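Malonyl CoA-acyl carrier protein transacylase (Clostridium perfringens, PDB 3PTW) probably transfers the malonyl group from malonyl-CoA to acyl carrier protein, supplying the extender units for fatty acid synthesis. Local coordinates at residues Gln165-Val173 against Lys191-Met202; Ile66-Leu77 against Phe270-Ala278. All coordinates share one frame; numbering follows the deposited sequence.

Contact 1 of 2, residues Gln165-Val173 against Lys191-Met202; sequences QIVISGELV and KLPVSAPFHCSM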
loop_
_atom_site.group_PDB
_atom_site.type_symbol
_atom_site.label_atom_id
_atom_site.label_comp_id
_atom_site.label_asym_id
_atom_site.label_seq_id
_atom_site.Cartn_x
_atom_site.Cartn_y
_atom_site.Cartn_z
ATOM N N GLN A 165 -8.748 3.760 13.649
ATOM C CA GLN A 165 -8.958 3.668 12.188
ATOM C C GLN A 165 -8.779 2.250 11.641
ATOM O O GLN A 165 -7.660 1.787 11.375
ATOM C CB GLN A 165 -8.120 4.702 11.434
ATOM C CG GLN A 165 -8.743 6.097 11.476
ATOM C CD GLN A 165 -8.073 7.068 10.540
ATOM O OE1 GLN A 165 -8.695 7.574 9.600
ATOM N NE2 GLN A 165 -6.794 7.335 10.778
ATOM N N ILE A 166 -9.917 1.563 11.515
ATOM C CA ILE A 166 -9.988 0.182 11.054
ATOM C C ILE A 166 -10.838 0.143 9.780
ATOM O O ILE A 166 -11.659 1.031 9.569
ATOM C CB ILE A 166 -10.577 -0.721 12.153
ATOM C CG1 ILE A 166 -9.559 -0.854 13.301
ATOM C CG2 ILE A 166 -10.982 -2.113 11.611
ATOM C CD1 ILE A 166 -10.126 -1.398 14.580
ATOM N N VAL A 167 -10.603 -0.843 8.915
ATOM C CA VAL A 167 -11.547 -1.119 7.829
ATOM C C VAL A 167 -12.029 -2.559 7.923
ATOM O O VAL A 167 -11.241 -3.477 8.140
ATOM C CB VAL A 167 -10.962 -0.820 6.420
ATOM C CG1 VAL A 167 -12.029 -1.008 5.336
ATOM C CG2 VAL A 167 -10.345 0.611 6.343
ATOM N N ILE A 168 -13.335 -2.759 7.789
ATOM C CA ILE A 168 -13.870 -4.119 7.680
ATOM C C ILE A 168 -14.452 -4.362 6.295
ATOM O O ILE A 168 -14.925 -3.433 5.640
ATOM C CB ILE A 168 -14.928 -4.410 8.768
ATOM C CG1 ILE A 168 -16.132 -3.449 8.671
ATOM C CG2 ILE A 168 -14.271 -4.378 10.149
ATOM C CD1 ILE A 168 -17.314 -3.789 9.637
ATOM N N SER A 169 -14.430 -5.609 5.841
ATOM C CA SER A 169 -14.995 -5.920 4.520
ATOM C C SER A 169 -15.736 -7.250 4.527
ATOM O O SER A 169 -15.629 -8.040 5.479
ATOM C CB SER A 169 -13.910 -5.889 3.429
ATOM O OG SER A 169 -13.083 -7.023 3.524
ATOM N N GLY A 170 -16.499 -7.489 3.471
ATOM C CA GLY A 170 -17.341 -8.672 3.410
ATOM C C GLY A 170 -18.590 -8.414 2.592
ATOM O O GLY A 170 -18.604 -7.528 1.732
ATOM N N GLU A 171 -19.641 -9.180 2.854
ATOM C CA GLU A 171 -20.875 -9.025 2.090
ATOM C C GLU A 171 -21.626 -7.793 2.543
ATOM O O GLU A 171 -21.732 -7.534 3.737
ATOM C CB GLU A 171 -21.769 -10.249 2.233
ATOM C CG GLU A 171 -21.077 -11.532 1.866
ATOM C CD GLU A 171 -21.957 -12.706 2.100
ATOM O OE1 GLU A 171 -21.746 -13.412 3.108
ATOM O OE2 GLU A 171 -22.893 -12.898 1.306
ATOM N N LEU A 172 -22.147 -7.050 1.566
ATOM C CA LEU A 172 -22.842 -5.787 1.807
ATOM C C LEU A 172 -23.991 -5.942 2.775
ATOM O O LEU A 172 -24.215 -5.094 3.631
ATOM C CB LEU A 172 -23.379 -5.212 0.493
ATOM C CG LEU A 172 -22.346 -4.598 -0.451
ATOM C CD1 LEU A 172 -23.051 -3.928 -1.598
ATOM C CD2 LEU A 172 -21.442 -3.604 0.276
ATOM N N VAL A 173 -24.708 -7.048 2.644
ATOM C CA VAL A 173 -25.848 -7.295 3.480
ATOM C C VAL A 173 -25.421 -7.474 4.954
ATOM O O VAL A 173 -26.088 -6.968 5.864
ATOM C CB VAL A 173 -26.702 -8.460 2.868
ATOM C CG1 VAL A 173 -26.344 -9.814 3.466
ATOM C CG2 VAL A 173 -28.162 -8.158 2.975
ATOM N N LYS A 191 -19.589 3.651 5.029
ATOM C CA LYS A 191 -19.497 2.781 3.864
ATOM C C LYS A 191 -18.552 3.429 2.856
ATOM O O LYS A 191 -18.786 4.547 2.399
ATOM C CB LYS A 191 -20.872 2.522 3.251
ATOM C CG LYS A 191 -20.853 1.440 2.178
ATOM C CD LYS A 191 -22.084 1.508 1.279
ATOM C CE LYS A 191 -21.911 0.605 0.055
ATOM N NZ LYS A 191 -23.218 0.349 -0.624
ATOM N N LEU A 192 -17.463 2.736 2.543
ATOM C CA LEU A 192 -16.489 3.236 1.593
ATOM C C LEU A 192 -17.049 3.133 0.172
ATOM O O LEU A 192 -17.940 2.316 -0.082
ATOM C CB LEU A 192 -15.157 2.497 1.744
ATOM C CG LEU A 192 -14.400 2.722 3.066
ATOM C CD1 LEU A 192 -13.144 1.893 3.097
ATOM C CD2 LEU A 192 -14.059 4.209 3.282
ATOM N N PRO A 193 -16.556 3.986 -0.751
ATOM C CA PRO A 193 -17.080 3.963 -2.118
ATOM C C PRO A 193 -16.265 2.998 -2.999
ATOM O O PRO A 193 -15.721 3.386 -4.039
ATOM C CB PRO A 193 -16.920 5.421 -2.561
ATOM C CG PRO A 193 -15.685 5.904 -1.801
ATOM C CD PRO A 193 -15.492 4.998 -0.596
ATOM N N VAL A 194 -16.162 1.753 -2.544
ATOM C CA VAL A 194 -15.468 0.694 -3.277
ATOM C C VAL A 194 -16.501 -0.392 -3.482
ATOM O O VAL A 194 -17.388 -0.554 -2.652
ATOM C CB VAL A 194 -14.257 0.122 -2.481
ATOM C CG1 VAL A 194 -13.540 -0.975 -3.272
ATOM C CG2 VAL A 194 -13.263 1.227 -2.123
ATOM N N SER A 195 -16.396 -1.135 -4.576
ATOM C CA SER A 195 -17.351 -2.214 -4.832
ATOM C C SER A 195 -16.759 -3.628 -4.705
ATOM O O SER A 195 -17.382 -4.600 -5.142
ATOM C CB SER A 195 -18.050 -2.016 -6.186
ATOM O OG SER A 195 -17.114 -1.746 -7.217
ATOM N N ALA A 196 -15.575 -3.735 -4.105
ATOM C CA ALA A 196 -14.909 -5.026 -3.939
ATOM C C ALA A 196 -14.459 -5.236 -2.499
ATOM O O ALA A 196 -13.810 -4.367 -1.937
ATOM C CB ALA A 196 -13.730 -5.148 -4.886
ATOM N N PRO A 197 -14.794 -6.398 -1.906
ATOM C CA PRO A 197 -14.452 -6.697 -0.512
ATOM C C PRO A 197 -12.996 -7.105 -0.335
ATOM O O PRO A 197 -12.704 -8.266 -0.002
ATOM C CB PRO A 197 -15.390 -7.851 -0.161
ATOM C CG PRO A 197 -15.653 -8.535 -1.446
ATOM C CD PRO A 197 -15.565 -7.489 -2.532
ATOM N N PHE A 198 -12.084 -6.154 -0.562
ATOM C CA PHE A 198 -10.667 -6.439 -0.435
ATOM C C PHE A 198 -10.333 -6.945 0.975
ATOM O O PHE A 198 -10.961 -6.551 1.961
ATOM C CB PHE A 198 -9.821 -5.199 -0.756
ATOM C CG PHE A 198 -9.830 -4.789 -2.211
ATOM C CD1 PHE A 198 -10.226 -5.666 -3.216
ATOM C CD2 PHE A 198 -9.382 -3.520 -2.575
ATOM C CE1 PHE A 198 -10.222 -5.266 -4.563
ATOM C CE2 PHE A 198 -9.355 -3.117 -3.913
ATOM C CZ PHE A 198 -9.782 -3.991 -4.911
ATOM N N HIS A 199 -9.351 -7.838 1.042
ATOM C CA HIS A 199 -8.763 -8.321 2.288
ATOM C C HIS A 199 -9.655 -9.136 3.203
ATOM O O HIS A 199 -9.437 -9.183 4.416
ATOM C CB HIS A 199 -8.087 -7.177 3.037
ATOM C CG HIS A 199 -7.104 -6.421 2.199
ATOM N ND1 HIS A 199 -5.897 -6.960 1.807
ATOM C CD2 HIS A 199 -7.156 -5.175 1.667
ATOM C CE1 HIS A 199 -5.243 -6.069 1.075
ATOM N NE2 HIS A 199 -5.986 -4.978 0.977
ATOM N N CYS A 200 -10.666 -9.778 2.625
ATOM C CA CYS A 200 -11.388 -10.832 3.343
ATOM C C CYS A 200 -11.375 -12.123 2.532
ATOM O O CYS A 200 -10.926 -12.148 1.382
ATOM C CB CYS A 200 -12.826 -10.419 3.701
ATOM S SG CYS A 200 -13.942 -10.327 2.301
ATOM N N SER A 201 -11.864 -13.187 3.156
ATOM C CA SER A 201 -11.909 -14.518 2.560
ATOM C C SER A 201 -12.648 -14.580 1.206
ATOM O O SER A 201 -12.469 -15.529 0.442
ATOM C CB SER A 201 -12.540 -15.499 3.551
ATOM O OG SER A 201 -13.937 -15.263 3.646
ATOM N N MET A 202 -13.466 -13.572 0.905
ATOM C CA MET A 202 -14.186 -13.546 -0.374
ATOM C C MET A 202 -13.260 -13.376 -1.563
ATOM O O MET A 202 -13.656 -13.640 -2.697
ATOM C CB MET A 202 -15.250 -12.444 -0.386
ATOM C CG MET A 202 -16.404 -12.701 0.565
ATOM S SD MET A 202 -17.479 -11.271 0.707
ATOM C CE MET A 202 -18.459 -11.447 -0.796
#

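Contact 2 of 2, residues Ile66-Leu77 against Phe270-Ala278; sequences IITTNMAILTAL and FIEIGPGKA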
loop_
_atom_site.group_PDB
_atom_site.type_symbol
_atom_site.label_atom_id
_atom_site.label_comp_id
_atom_site.label_asym_id
_atom_site.label_seq_id
_atom_site.Cartn_x
_atom_site.Cartn_y
_atom_site.Cartn_z
ATOM N N ILE A 66 0.442 3.213 -10.042
ATOM C CA ILE A 66 1.069 3.617 -8.771
ATOM C C ILE A 66 2.470 3.027 -8.594
ATOM O O ILE A 66 3.408 3.732 -8.205
ATOM C CB ILE A 66 0.155 3.276 -7.567
ATOM C CG1 ILE A 66 -1.076 4.183 -7.604
ATOM C CG2 ILE A 66 0.910 3.384 -6.224
ATOM C CD1 ILE A 66 -2.083 3.909 -6.545
ATOM N N ILE A 67 2.615 1.746 -8.921
ATOM C CA ILE A 67 3.890 1.054 -8.790
ATOM C C ILE A 67 4.997 1.747 -9.594
ATOM O O ILE A 67 6.120 1.895 -9.098
ATOM C CB ILE A 67 3.758 -0.441 -9.178
ATOM C CG1 ILE A 67 2.929 -1.196 -8.124
ATOM C CG2 ILE A 67 5.135 -1.086 -9.377
ATOM C CD1 ILE A 67 3.471 -1.137 -6.701
ATOM N N THR A 68 4.655 2.169 -10.815
ATOM C CA THR A 68 5.561 2.904 -11.698
ATOM C C THR A 68 5.913 4.263 -11.119
ATOM O O THR A 68 7.067 4.680 -11.153
ATOM C CB THR A 68 4.926 3.146 -13.116
ATOM O OG1 THR A 68 4.559 1.892 -13.708
ATOM C CG2 THR A 68 5.910 3.871 -14.033
ATOM N N THR A 69 4.896 4.956 -10.628
ATOM C CA THR A 69 5.054 6.274 -10.031
ATOM C C THR A 69 5.956 6.216 -8.788
ATOM O O THR A 69 6.910 7.003 -8.668
ATOM C CB THR A 69 3.666 6.892 -9.763
ATOM O OG1 THR A 69 3.071 7.232 -11.029
ATOM C CG2 THR A 69 3.755 8.145 -8.884
ATOM N N ASN A 70 5.666 5.267 -7.896
ATOM C CA ASN A 70 6.499 4.989 -6.713
ATOM C C ASN A 70 7.976 4.739 -7.063
ATOM O O ASN A 70 8.876 5.230 -6.381
ATOM C CB ASN A 70 5.930 3.807 -5.902
ATOM C CG ASN A 70 4.590 4.130 -5.218
ATOM O OD1 ASN A 70 4.081 5.237 -5.327
ATOM N ND2 ASN A 70 4.022 3.151 -4.506
ATOM N N MET A 71 8.212 3.999 -8.146
ATOM C CA MET A 71 9.566 3.649 -8.565
ATOM C C MET A 71 10.310 4.854 -9.163
ATOM O O MET A 71 11.473 5.106 -8.828
ATOM C CB MET A 71 9.509 2.487 -9.564
ATOM C CG MET A 71 10.852 1.864 -9.932
ATOM S SD MET A 71 11.791 1.130 -8.564
ATOM C CE MET A 71 13.123 0.363 -9.487
ATOM N N ALA A 72 9.628 5.595 -10.033
ATOM C CA ALA A 72 10.172 6.813 -10.632
ATOM C C ALA A 72 10.646 7.813 -9.571
ATOM O O ALA A 72 11.691 8.413 -9.726
ATOM C CB ALA A 72 9.129 7.459 -11.546
ATOM N N ILE A 73 9.873 7.966 -8.494
ATOM C CA ILE A 73 10.247 8.830 -7.371
ATOM C C ILE A 73 11.402 8.251 -6.541
ATOM O O ILE A 73 12.376 8.951 -6.222
ATOM C CB ILE A 73 9.026 9.119 -6.453
ATOM C CG1 ILE A 73 7.975 9.937 -7.219
ATOM C CG2 ILE A 73 9.464 9.854 -5.158
ATOM C CD1 ILE A 73 6.597 9.982 -6.550
ATOM N N LEU A 74 11.288 6.970 -6.198
ATOM C CA LEU A 74 12.335 6.270 -5.466
ATOM C C LEU A 74 13.714 6.362 -6.148
ATOM O O LEU A 74 14.735 6.563 -5.472
ATOM C CB LEU A 74 11.950 4.804 -5.295
ATOM C CG LEU A 74 13.035 3.861 -4.750
ATOM C CD1 LEU A 74 13.444 4.255 -3.327
ATOM C CD2 LEU A 74 12.552 2.415 -4.809
ATOM N N THR A 75 13.741 6.173 -7.473
ATOM C CA THR A 75 14.998 6.166 -8.233
ATOM C C THR A 75 15.708 7.510 -8.120
ATOM O O THR A 75 16.925 7.555 -7.962
ATOM C CB THR A 75 14.782 5.832 -9.754
ATOM O OG1 THR A 75 13.888 4.724 -9.893
ATOM C CG2 THR A 75 16.091 5.458 -10.414
ATOM N N ALA A 76 14.943 8.595 -8.215
ATOM C CA ALA A 76 15.479 9.955 -8.094
ATOM C C ALA A 76 15.935 10.233 -6.671
ATOM O O ALA A 76 16.986 10.832 -6.453
ATOM C CB ALA A 76 14.443 10.970 -8.524
ATOM N N LEU A 77 15.143 9.795 -5.697
ATOM C CA LEU A 77 15.572 9.846 -4.296
ATOM C C LEU A 77 16.915 9.130 -4.116
ATOM O O LEU A 77 17.814 9.637 -3.439
ATOM C CB LEU A 77 14.507 9.245 -3.379
ATOM C CG LEU A 77 13.619 10.143 -2.506
ATOM C CD1 LEU A 77 13.586 11.605 -2.922
ATOM C CD2 LEU A 77 12.194 9.587 -2.401
ATOM N N PHE A 270 10.234 8.699 8.835
ATOM C CA PHE A 270 9.455 8.032 7.803
ATOM C C PHE A 270 9.323 8.922 6.585
ATOM O O PHE A 270 8.982 10.099 6.693
ATOM C CB PHE A 270 8.073 7.659 8.320
ATOM C CG PHE A 270 8.090 6.564 9.332
ATOM C CD1 PHE A 270 8.018 5.232 8.935
ATOM C CD2 PHE A 270 8.195 6.854 10.686
ATOM C CE1 PHE A 270 8.025 4.203 9.879
ATOM C CE2 PHE A 270 8.204 5.824 11.643
ATOM C CZ PHE A 270 8.116 4.504 11.233
ATOM N N ILE A 271 9.628 8.349 5.431
ATOM C CA ILE A 271 9.458 9.036 4.163
ATOM C C ILE A 271 8.428 8.264 3.353
ATOM O O ILE A 271 8.709 7.146 2.907
ATOM C CB ILE A 271 10.761 9.091 3.339
ATOM C CG1 ILE A 271 11.972 9.437 4.222
ATOM C CG2 ILE A 271 10.579 10.010 2.117
ATOM C CD1 ILE A 271 12.282 10.904 4.373
ATOM N N GLU A 272 7.249 8.864 3.174
ATOM C CA GLU A 272 6.229 8.328 2.283
ATOM C C GLU A 272 6.619 8.642 0.841
ATOM O O GLU A 272 6.890 9.777 0.504
ATOM C CB GLU A 272 4.855 8.909 2.623
ATOM C CG GLU A 272 3.722 8.523 1.673
ATOM C CD GLU A 272 2.350 8.752 2.296
ATOM O OE1 GLU A 272 2.236 9.666 3.145
ATOM O OE2 GLU A 272 1.378 8.024 1.945
ATOM N N ILE A 273 6.668 7.615 0.007
ATOM C CA ILE A 273 7.122 7.761 -1.370
ATOM C C ILE A 273 6.019 7.354 -2.327
ATOM O O ILE A 273 5.513 6.229 -2.268
ATOM C CB ILE A 273 8.396 6.933 -1.624
ATOM C CG1 ILE A 273 9.561 7.501 -0.796
ATOM C CG2 ILE A 273 8.727 6.876 -3.133
ATOM C CD1 ILE A 273 10.787 6.594 -0.743
ATOM N N GLY A 274 5.643 8.282 -3.202
ATOM C CA GLY A 274 4.584 8.043 -4.173
ATOM C C GLY A 274 3.469 9.052 -3.998
ATOM O O GLY A 274 3.651 10.046 -3.281
ATOM N N PRO A 275 2.308 8.812 -4.639
ATOM C CA PRO A 275 1.274 9.842 -4.567
ATOM C C PRO A 275 0.602 9.880 -3.207
ATOM O O PRO A 275 0.373 8.831 -2.590
ATOM C CB PRO A 275 0.273 9.429 -5.654
ATOM C CG PRO A 275 0.460 7.966 -5.818
ATOM C CD PRO A 275 1.907 7.677 -5.493
ATOM N N GLY A 276 0.309 11.091 -2.746
ATOM C CA GLY A 276 -0.555 11.272 -1.582
ATOM C C GLY A 276 0.156 11.256 -0.247
ATOM O O GLY A 276 1.378 11.076 -0.159
ATOM N N LYS A 277 -0.638 11.448 0.803
ATOM C CA LYS A 277 -0.121 11.620 2.154
ATOM C C LYS A 277 -0.875 10.729 3.130
ATOM O O LYS A 277 -0.787 10.912 4.331
ATOM C CB LYS A 277 -0.204 13.110 2.573
ATOM C CG LYS A 277 0.769 14.036 1.805
ATOM C CD LYS A 277 0.416 15.540 1.907
ATOM C CE LYS A 277 -0.751 15.946 0.973
ATOM N NZ LYS A 277 -0.553 15.674 -0.507
ATOM N N ALA A 278 -1.613 9.751 2.618
ATOM C CA ALA A 278 -2.396 8.876 3.488
ATOM C C ALA A 278 -1.529 8.197 4.567
ATOM O O ALA A 278 -1.894 8.184 5.739
ATOM C CB ALA A 278 -3.174 7.827 2.661
#

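Contact 1 of 2, residues Gln165-Val173 against Lys191-Met202
S169 meets the turn P197-C200 with its whole side chain. Its CB rests 3.4 Å from F198 O and also lies beside P197 CA. One bond further out, OG donates a hydrogen bond to the same carbonyl, 2.7 Å from S169 OG to F198 O. The C=O...OG angle of 144° is bent, and OG stands 36° out of the carbonyl plane, so the hydroxyl comes over the group instead of along a lone pair. A chi1 of 74° lodges OG between its own N and carbonyl carbon, from where it also abuts C200, at 3.4 Å from S169 OG to C200 CB. The accepting carbonyl is that of the central peptide of a type II turn, immediately before H199.

The strand 165-169 belongs to the antiparallel four-stranded sheet of the small ferredoxin-like subdomain of malonyl transacylases, and the turn lies in the connection leaving that sheet. The imidazole of H199 touches S91 of a GxSxG pattern and its ND1 is hydrogen-bonded to Q248 O, consistent with the Ser-His pair of this family; the S169 bond, made to the peptide that leads into H199, may act as a second-shell restraint on that residue.

Beyond the turn, M202 packs its thioether against the corner at G170: SD is 3.6 Å from G170 C, and M202 CE reaches E171 CG at 3.7 Å, the two side chains crossing at about a right angle. The E171 carboxylate takes no part, its OE1 being bonded to I154 N. P197 CB lies 3.7 Å from G170 O. On the strand, V167 CG1 touches L192 CD1 at 3.8 Å, a purely apolar contact. Past the corner, L172 CD2 makes a loose contact with K191 CE, 4.2 Å away.

Contact 2 of 2, residues Ile66-Leu77 against Phe270-Ala278
I73 and I273 provide the apolar centre of this contact, running past each other in opposite directions with their CG2 methyls 3.7 Å apart. I273 uses both branches. With chi1 at -66°, its CG2 is anti to the backbone N and presses on the helix backbone, 3.6 Å from N70 O, whereas the longer branch carries CD1 onward to L77. There the approach is tip to tip, I273 CD1 to L77 CD2 at 3.7 Å, with L74 CD1 lying more loosely beside the same methyl. T69 and P275 continue the apolar seam, crossing obliquely, T69 CG2 3.9 Å from P275 CD.

The helix 59-79 packs here against the C-terminal end of strand 269-273, a parallel strand of the large sheet in the alpha/beta core, set between strands 4-8 and 291-295. The segment axes approach to 9.5 Å, with N-to-C directions 131° apart, an inclined and broadly antiparallel course.

Contacts at the strand end are made with G274 CA and the P275 ring, where the strand gives way to loop. I73 CD1 lies 3.7 Å from G274 CA, and the amide oxygen of N70 comes closer still, with N70 OD1 3.1 Å from G274 CA. The same oxygen sits 3.3 Å from P275 CD.

Hydrogen bonding does not join the two segments; it orients the N70 amide instead. ND2 is bonded to A9 O and S96 OG, which fixes the rotation of the group and leaves OD1 turned to the strand end. A chi2 of -1° eclipses OD1 with the CA of N70, carrying the oxygen toward G274 and P275.

In the fold
Contact 2 links residues far apart in sequence, with helix 59-79 early in the chain and strand 269-273 late, and contact 1 is nested within the loop it closes. Their centres lie 26 Å apart on opposite sides of the chain's centre, and their nearest atoms remain about 7 Å apart without touching. They share no sheet: contact 1 involves the four-stranded antiparallel sheet and its exit loop, contact 2 the mixed six-stranded core. Both nevertheless approach the GxSxG pattern, through H199, which touches it, and N70, which lies near it. This placement is consistent with an active site formed where the small subdomain meets the core.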